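Local coordinates for protein periplasmic beta-glucosidase (Pseudomonas aeruginosa, PDB 6R5T) that probably hydrolyses terminal, non-reducing beta-D-glucosyl residues in the periplasm, releasing beta-D-glucose, as a member of glycosyl hydrolase family 3, at residues A[382-387]-A[465-470]; A[425-430]-A[461-466]. The protein carries 1 engineered substitution. One frame throughout, in Å; residues are numbered along the deposited sequence.

Contact 1: A[382-387]-A[465-470]; sequences AVIGPL and RTARDA
Ala382 on strand 380-384 sets its methyl among three residues at the C-terminal end of helix 456-468. Its CB lies 3.6 Å from CB of Ala470, just past the last helical turn, and 3.9 Å from CG2 of Thr466; CA of Ala467 is 4.2 Å from the same CB. The short side chains let the strand and the helix end come close, and the nearest CA atoms, those of Ala382 and Ala470, are 5.6 Å apart. Two residues on, Ile384 reaches the same helix with the end of its longer branch. CG1 stands beside the backbone N (chi1 -63°) and CD1 continues the chain outward (chi2 172°), which carries CD1 to 4.2 Å from CB of Ala467. Leu502 and Leu506 of helix 497-508 also pack on Ile384, and Leu506 touches Ala467 as well. Thr466 presents its methyl to the strand, CG2 being anti to the backbone N, while OG1, beside that N (chi1 -56°), turns back along its own helix and bonds to the carbonyl O of Glu462. Only van der Waals contacts join the two segments; a polar tie nearby is the salt bridge of Asp469 with Arg380. After Ala470 the chain enters strand 472-478, whose backbone pairs with that of Ala382 and Ile384. A helix packed over parallel strands in this way is the layered alpha/beta arrangement of the family 3 C-terminal domain.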
loop_
_atom_site.group_PDB
_atom_site.type_symbol
_atom_site.label_atom_id
_atom_site.label_comp_id
_atom_site.label_asym_id
_atom_site.label_seq_id
_atom_site.Cartn_x
_atom_site.Cartn_y
_atom_site.Cartn_z
ATOM N N ALA A 382 -29.559 -12.133 27.086
ATOM C CA ALA A 382 -29.661 -12.700 25.716
ATOM C C ALA A 382 -28.237 -12.831 25.149
ATOM O O ALA A 382 -27.477 -11.857 25.201
ATOM C CB ALA A 382 -30.525 -11.869 24.828
ATOM N N VAL A 383 -27.877 -14.027 24.693
ATOM C CA VAL A 383 -26.541 -14.303 24.102
ATOM C C VAL A 383 -26.807 -14.571 22.625
ATOM O O VAL A 383 -27.475 -15.568 22.269
ATOM C CB VAL A 383 -25.833 -15.460 24.806
ATOM C CG1 VAL A 383 -24.478 -15.702 24.168
ATOM C CG2 VAL A 383 -25.740 -15.220 26.290
ATOM N N ILE A 384 -26.355 -13.675 21.770
ATOM C CA ILE A 384 -26.814 -13.627 20.379
ATOM C C ILE A 384 -25.622 -13.507 19.435
ATOM O O ILE A 384 -24.742 -12.700 19.708
ATOM C CB ILE A 384 -27.839 -12.481 20.154
ATOM C CG1 ILE A 384 -29.096 -12.738 21.011
ATOM C CG2 ILE A 384 -28.175 -12.317 18.709
ATOM C CD1 ILE A 384 -30.065 -11.590 21.017
ATOM N N GLY A 385 -25.666 -14.251 18.332
ATOM C CA GLY A 385 -24.689 -14.077 17.244
ATOM C C GLY A 385 -24.049 -15.391 16.834
ATOM O O GLY A 385 -24.034 -16.355 17.609
ATOM N N PRO A 386 -23.494 -15.419 15.614
ATOM C CA PRO A 386 -22.966 -16.678 15.055
ATOM C C PRO A 386 -21.691 -17.177 15.731
ATOM O O PRO A 386 -21.336 -18.316 15.522
ATOM C CB PRO A 386 -22.749 -16.333 13.586
ATOM C CG PRO A 386 -22.570 -14.834 13.554
ATOM C CD PRO A 386 -23.481 -14.319 14.647
ATOM N N LEU A 387 -21.034 -16.357 16.528
ATOM C CA LEU A 387 -19.803 -16.809 17.219
ATOM C C LEU A 387 -20.086 -17.222 18.658
ATOM O O LEU A 387 -19.181 -17.756 19.325
ATOM C CB LEU A 387 -18.756 -15.708 17.072
ATOM C CG LEU A 387 -18.307 -15.570 15.612
ATOM C CD1 LEU A 387 -17.560 -14.297 15.383
ATOM C CD2 LEU A 387 -17.474 -16.786 15.180
ATOM N N ARG A 465 -36.917 -11.322 19.187
ATOM C CA ARG A 465 -37.746 -11.863 20.285
ATOM C C ARG A 465 -36.922 -12.178 21.517
ATOM O O ARG A 465 -37.394 -11.964 22.619
ATOM C CB ARG A 465 -38.432 -13.186 19.893
ATOM C CG ARG A 465 -39.519 -12.987 18.880
ATOM C CD ARG A 465 -40.308 -14.264 18.664
ATOM N NE ARG A 465 -39.542 -15.323 18.033
ATOM C CZ ARG A 465 -39.153 -16.431 18.641
ATOM N NH1 ARG A 465 -39.421 -16.636 19.919
ATOM N NH2 ARG A 465 -38.480 -17.353 17.970
ATOM N N THR A 466 -35.733 -12.775 21.332
ATOM C CA THR A 466 -34.861 -13.149 22.442
ATOM C C THR A 466 -34.415 -11.872 23.156
ATOM O O THR A 466 -34.490 -11.820 24.372
ATOM C CB THR A 466 -33.707 -13.982 21.859
ATOM O OG1 THR A 466 -34.324 -15.068 21.177
ATOM C CG2 THR A 466 -32.749 -14.451 22.913
ATOM N N ALA A 467 -34.007 -10.842 22.400
ATOM C CA ALA A 467 -33.502 -9.590 23.020
ATOM C C ALA A 467 -34.630 -8.915 23.822
ATOM O O ALA A 467 -34.417 -8.477 24.977
ATOM C CB ALA A 467 -32.952 -8.691 21.961
ATOM N N ARG A 468 -35.824 -8.933 23.268
ATOM C CA ARG A 468 -37.001 -8.272 23.906
ATOM C C ARG A 468 -37.335 -8.980 25.220
ATOM O O ARG A 468 -37.879 -8.348 26.128
ATOM C CB ARG A 468 -38.171 -8.322 22.939
ATOM C CG ARG A 468 -38.117 -7.347 21.783
ATOM C CD ARG A 468 -39.248 -7.682 20.845
ATOM N NE ARG A 468 -39.013 -7.153 19.523
ATOM C CZ ARG A 468 -39.339 -7.742 18.411
ATOM N NH1 ARG A 468 -39.922 -8.933 18.436
ATOM N NH2 ARG A 468 -39.114 -7.122 17.266
ATOM N N ASP A 469 -36.977 -10.239 25.373
ATOM C CA ASP A 469 -37.284 -11.015 26.585
ATOM C C ASP A 469 -36.153 -10.912 27.600
ATOM O O ASP A 469 -36.207 -11.623 28.606
ATOM C CB ASP A 469 -37.550 -12.469 26.194
ATOM C CG ASP A 469 -38.401 -13.195 27.221
ATOM O OD1 ASP A 469 -39.377 -12.563 27.714
ATOM O OD2 ASP A 469 -38.071 -14.368 27.524
ATOM N N ALA A 470 -35.127 -10.103 27.340
ATOM C CA ALA A 470 -33.924 -10.087 28.194
ATOM C C ALA A 470 -33.739 -8.711 28.838
ATOM O O ALA A 470 -34.352 -7.777 28.360
ATOM C CB ALA A 470 -32.710 -10.474 27.385
#

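Contact 2: A[425-430]-A[461-466]; sequences LYAKGA and EEALRT
Leu425 meets Thr466 through its CB, which sits 3.6 Å from CG2 of the threonine. Its CG stands beside the backbone N (chi1 -52°), and CD1 passes 3.9 Å from the carbonyl O of Thr466. Tyr426 directs its side chain off the helix to a cation-pi partner, Lys389; its backbone carbonyl receives a weak, long bond from a water that also donates to Thr466 OG1. That OG1 sits above the carbonyl plane of Glu462, whose O also accepts from Thr466 N, so two donors grip it. Ala427 comes next and packs its CB against CA of Ala463 at 3.7 Å, with OG1 of Thr466 equally near. Here strand 425-427 and helix 461-466 run nearly antiparallel, their axes 164° apart and 7.9 Å at closest approach; helix 456-468 lies against an outermost strand of the mixed sheet in the family 3 C-terminal domain. Beyond the strand, Lys428 carries its amine away to the carbonyl O of Glu450, but its backbone N binds a water at 2.9 Å. Another water is held by Gly429 N, and this one and the water on Lys428 N both donate to OE2 of Glu462. That carboxylate reaches them with CG anti to the backbone N (chi1 -177°) and the chain beyond extended; Arg454 forms a salt bridge with the same oxygen. Gly429, at positive phi, brings its bare CA to 3.8 Å from CB of Ala463.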
loop_
_atom_site.group_PDB
_atom_site.type_symbol
_atom_site.label_atom_id
_atom_site.label_comp_id
_atom_site.label_asym_id
_atom_site.label_seq_id
_atom_site.Cartn_x
_atom_site.Cartn_y
_atom_site.Cartn_z
ATOM N N LEU A 425 -30.460 -16.640 27.398
ATOM C CA LEU A 425 -31.350 -16.905 26.253
ATOM C C LEU A 425 -30.482 -16.812 25.010
ATOM O O LEU A 425 -29.816 -15.805 24.855
ATOM C CB LEU A 425 -32.445 -15.850 26.197
ATOM C CG LEU A 425 -33.247 -15.615 27.472
ATOM C CD1 LEU A 425 -34.215 -14.482 27.221
ATOM C CD2 LEU A 425 -33.998 -16.873 27.885
ATOM N N TYR A 426 -30.589 -17.767 24.127
ATOM C CA TYR A 426 -29.706 -17.868 22.951
ATOM C C TYR A 426 -30.483 -17.653 21.668
ATOM O O TYR A 426 -31.570 -18.196 21.495
ATOM C CB TYR A 426 -28.995 -19.221 22.933
ATOM C CG TYR A 426 -28.272 -19.458 21.639
ATOM C CD1 TYR A 426 -27.123 -18.743 21.356
ATOM C CD2 TYR A 426 -28.749 -20.322 20.669
ATOM C CE1 TYR A 426 -26.420 -18.943 20.182
ATOM C CE2 TYR A 426 -28.065 -20.531 19.487
ATOM C CZ TYR A 426 -26.891 -19.843 19.235
ATOM O OH TYR A 426 -26.269 -19.990 18.039
ATOM N N ALA A 427 -29.872 -16.982 20.702
ATOM C CA ALA A 427 -30.318 -16.945 19.314
ATOM C C ALA A 427 -29.108 -16.727 18.432
ATOM O O ALA A 427 -28.299 -15.833 18.733
ATOM C CB ALA A 427 -31.326 -15.854 19.083
ATOM N N LYS A 428 -29.008 -17.505 17.376
ATOM C CA LYS A 428 -27.869 -17.329 16.461
ATOM C C LYS A 428 -27.895 -15.937 15.839
ATOM O O LYS A 428 -26.778 -15.328 15.671
ATOM C CB LYS A 428 -27.883 -18.391 15.380
ATOM C CG LYS A 428 -26.576 -18.446 14.631
ATOM C CD LYS A 428 -26.509 -19.552 13.692
ATOM C CE LYS A 428 -25.223 -19.487 12.911
ATOM N NZ LYS A 428 -24.920 -20.803 12.335
ATOM N N GLY A 429 -29.054 -15.447 15.379
ATOM C CA GLY A 429 -29.146 -14.056 14.908
ATOM C C GLY A 429 -28.809 -13.849 13.459
ATOM O O GLY A 429 -29.515 -13.153 12.774
ATOM N N ALA A 430 -27.675 -14.405 13.009
ATOM C CA ALA A 430 -27.231 -14.305 11.629
ATOM C C ALA A 430 -26.223 -15.427 11.420
ATOM O O ALA A 430 -25.598 -15.831 12.355
ATOM C CB ALA A 430 -26.601 -12.966 11.355
ATOM N N GLU A 461 -35.640 -12.126 13.317
ATOM C CA GLU A 461 -36.874 -12.003 14.138
ATOM C C GLU A 461 -36.733 -12.859 15.389
ATOM O O GLU A 461 -37.105 -12.424 16.456
ATOM C CB GLU A 461 -38.115 -12.389 13.330
ATOM C CG GLU A 461 -38.455 -11.402 12.240
ATOM C CD GLU A 461 -39.279 -10.182 12.666
ATOM O OE1 GLU A 461 -38.846 -9.450 13.607
ATOM O OE2 GLU A 461 -40.375 -9.956 12.051
ATOM N N GLU A 462 -36.091 -14.026 15.299
ATOM C CA GLU A 462 -35.835 -14.864 16.486
ATOM C C GLU A 462 -34.934 -14.113 17.471
ATOM O O GLU A 462 -35.193 -14.071 18.665
ATOM C CB GLU A 462 -35.228 -16.194 16.064
ATOM C CG GLU A 462 -35.037 -17.061 17.263
ATOM C CD GLU A 462 -34.242 -18.338 17.066
ATOM O OE1 GLU A 462 -34.667 -19.376 17.657
ATOM O OE2 GLU A 462 -33.218 -18.295 16.346
ATOM N N ALA A 463 -33.872 -13.508 16.965
ATOM C CA ALA A 463 -32.950 -12.762 17.836
ATOM C C ALA A 463 -33.673 -11.569 18.475
ATOM O O ALA A 463 -33.409 -11.290 19.640
ATOM C CB ALA A 463 -31.786 -12.268 17.012
ATOM N N LEU A 464 -34.531 -10.879 17.735
ATOM C CA LEU A 464 -35.245 -9.701 18.308
ATOM C C LEU A 464 -36.217 -10.191 19.388
ATOM O O LEU A 464 -36.242 -9.573 20.434
ATOM C CB LEU A 464 -35.972 -8.933 17.233
ATOM C CG LEU A 464 -35.112 -8.203 16.217
ATOM C CD1 LEU A 464 -35.960 -7.485 15.195
ATOM C CD2 LEU A 464 -34.191 -7.227 16.940
ATOM N N ARG A 465 -36.917 -11.322 19.187
ATOM C CA ARG A 465 -37.746 -11.863 20.285
ATOM C C ARG A 465 -36.922 -12.178 21.517
ATOM O O ARG A 465 -37.394 -11.964 22.619
ATOM C CB ARG A 465 -38.432 -13.186 19.893
ATOM C CG ARG A 465 -39.519 -12.987 18.880
ATOM C CD ARG A 465 -40.308 -14.264 18.664
ATOM N NE ARG A 465 -39.542 -15.323 18.033
ATOM C CZ ARG A 465 -39.153 -16.431 18.641
ATOM N NH1 ARG A 465 -39.421 -16.636 19.919
ATOM N NH2 ARG A 465 -38.480 -17.353 17.970
ATOM N N THR A 466 -35.733 -12.775 21.332
ATOM C CA THR A 466 -34.861 -13.149 22.442
ATOM C C THR A 466 -34.415 -11.872 23.156
ATOM O O THR A 466 -34.490 -11.820 24.372
ATOM C CB THR A 466 -33.707 -13.982 21.859
ATOM O OG1 THR A 466 -34.324 -15.068 21.177
ATOM C CG2 THR A 466 -32.749 -14.451 22.913
HETATM O O HOH W 1 -34.770 -17.445 22.588
HETATM O O HOH W 2 -30.857 -19.632 16.919
HETATM O O HOH W 3 -31.632 -16.293 15.447
#

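In the fold
Contacts 1 and 2 lie about 4 Å apart, centre to centre, at two neighbouring strands of one mixed sheet in the family 3 C-terminal domain. Strand 380-384 comes first along the chain, then strand 423-427, and helix 456-468 serves both before leading into strand 472-478, which pairs with the other side of strand 380-384. Thr466 belongs to both contacts. The two strands are joined directly by probable backbone hydrogen bonds, from Val383 N to Leu425 O and from Gly385 N to Ala427 O. The helix thus lies on a beta-alpha-beta crossover from strand 423-427 to the parallel strand 472-478, passing over strand 380-384 between them, away from the sugar pocket and the magnesium site.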